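Local coordinates for protein farnesyl diphosphate synthase (Rhodobacter capsulatus, PDB 3M0G) that probably condenses farnesyl diphosphate with isopentenyl diphosphate to give geranylgeranyl diphosphate, a magnesium-dependent step in carotenoid and chlorophyll biosynthesis, at residues 56-59 and 60-64. Numbering follows the deposited sequence.
Sequences HGIS and MAQAM. Unlike the reference sequence in segment 60-64: Ala61 (reference Glu).
Ser59 caps the N-terminus of helix 60-81, its hydroxyl OG accepting a hydrogen bond from Gln62 N at 2.9 Å, nearly straight with an N-H...O angle of 166°. This N-cap closes the short loop that joins helices 44-55 and 60-81 in the largely helical polyprenyl synthase fold. With OG between its backbone N and carbonyl carbon (chi1 82°), the hydroxyl of Ser59 faces the first amides of the helix and lies 3.8 Å from CB of Ala61, a residue that differs from the reference glutamate. The carbonyl of the same serine accepts the first i to i+4 bond of the helix, from Ala63 N to Ser59 O at 3.0 Å. Beyond donating its backbone N-H, Gln62 sends its side chain back toward Ile58. With CG anti to the backbone N and the chain extended beyond it, the side chain crosses that of Ile58 at about a right angle, and CG2 of Ile58 presses on the amide carbon CD of Gln62 at 3.6 Å. At the amide end, NE2 bonds weakly to Leu127 O, and OE1 accepts from a water. Replacing Gln62 by an alanine would probably leave this water without its acceptor and Leu127 O without its weak donor, and uncover CG2 of Ile58. Further out, Ile58 also packs on Ala53 of helix 44-55 and on Leu193 and Ala194 of helix 168-194. Gly57, with positive phi, is the C-prime residue of the Schellman motif ending helix 44-55, so one helix stops and the next is capped within a few residues. The water joins the backbone of the cap residue to the glutamine amide, lying 2.7 Å from its donor Ser59 N and 2.8 Å from Gln62 OE1.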
loop_
_atom_site.group_PDB
_atom_site.type_symbol
_atom_site.label_atom_id
_atom_site.label_comp_id
_atom_site.label_asym_id
_atom_site.label_seq_id
_atom_site.Cartn_x
_atom_site.Cartn_y
_atom_site.Cartn_z
ATOM N N HIS B 56 -4.913 -27.173 3.284
ATOM C CA HIS B 56 -3.853 -27.343 4.275
ATOM C C HIS B 56 -4.417 -27.464 5.687
ATOM O O HIS B 56 -3.700 -27.273 6.685
ATOM C CB HIS B 56 -2.850 -26.193 4.140
ATOM C CG HIS B 56 -2.066 -26.242 2.869
ATOM N ND1 HIS B 56 -2.520 -25.690 1.691
ATOM C CD2 HIS B 56 -0.874 -26.813 2.579
ATOM C CE1 HIS B 56 -1.636 -25.905 0.735
ATOM N NE2 HIS B 56 -0.630 -26.591 1.246
ATOM N N GLY B 57 -5.704 -27.792 5.762
ATOM C CA GLY B 57 -6.398 -28.053 7.026
ATOM C C GLY B 57 -6.632 -26.843 7.905
ATOM O O GLY B 57 -6.888 -26.985 9.103
ATOM N N ILE B 58 -6.533 -25.652 7.313
ATOM C CA ILE B 58 -6.678 -24.391 8.041
ATOM C C ILE B 58 -8.111 -23.866 7.907
ATOM O O ILE B 58 -8.666 -23.851 6.802
ATOM C CB ILE B 58 -5.630 -23.342 7.544
ATOM C CG1 ILE B 58 -4.214 -23.765 7.979
ATOM C CG2 ILE B 58 -5.960 -21.918 8.046
ATOM C CD1 ILE B 58 -3.100 -22.890 7.430
ATOM N N SER B 59 -8.697 -23.450 9.039
ATOM C CA SER B 59 -10.085 -22.972 9.091
ATOM C C SER B 59 -10.319 -21.684 8.313
ATOM O O SER B 59 -9.384 -20.948 8.032
ATOM C CB SER B 59 -10.554 -22.796 10.546
ATOM O OG SER B 59 -10.128 -21.561 11.109
HETATM N N MSE B 60 -11.574 -21.418 7.965
HETATM C CA MSE B 60 -11.936 -20.143 7.343
HETATM C C MSE B 60 -11.687 -18.962 8.285
HETATM O O MSE B 60 -11.166 -17.933 7.868
HETATM C CB MSE B 60 -13.392 -20.161 6.881
HETATM C CG MSE B 60 -13.853 -18.858 6.259
HETATM SE SE MSE B 60 -15.514 -19.051 5.259
HETATM C CE MSE B 60 -16.771 -19.239 6.745
ATOM N N ALA B 61 -12.061 -19.120 9.551
ATOM C CA ALA B 61 -11.809 -18.114 10.586
ATOM C C ALA B 61 -10.318 -17.751 10.727
ATOM O O ALA B 61 -9.961 -16.561 10.820
ATOM C CB ALA B 61 -12.388 -18.567 11.922
ATOM N N GLN B 62 -9.447 -18.759 10.721
ATOM C CA GLN B 62 -8.005 -18.489 10.701
ATOM C C GLN B 62 -7.555 -17.847 9.377
ATOM O O GLN B 62 -6.662 -16.997 9.370
ATOM C CB GLN B 62 -7.193 -19.749 10.999
ATOM C CG GLN B 62 -5.682 -19.530 10.995
ATOM C CD GLN B 62 -4.893 -20.774 11.339
ATOM O OE1 GLN B 62 -5.404 -21.707 11.970
ATOM N NE2 GLN B 62 -3.639 -20.796 10.929
ATOM N N ALA B 63 -8.174 -18.251 8.268
ATOM C CA ALA B 63 -7.809 -17.713 6.927
ATOM C C ALA B 63 -8.412 -16.353 6.586
ATOM O O ALA B 63 -7.948 -15.680 5.654
ATOM C CB ALA B 63 -8.193 -18.715 5.837
HETATM N N MSE B 64 -9.443 -15.948 7.323
HETATM C CA MSE B 64 -10.248 -14.775 6.936
HETATM C C MSE B 64 -9.473 -13.451 6.737
HETATM O O MSE B 64 -9.710 -12.742 5.732
HETATM C CB MSE B 64 -11.421 -14.568 7.891
HETATM C CG MSE B 64 -12.274 -13.366 7.539
HETATM SE SE MSE B 64 -13.172 -13.640 5.835
HETATM C CE MSE B 64 -14.309 -15.092 6.377
HETATM O O HOH W 1 -7.560 -23.448 11.449
#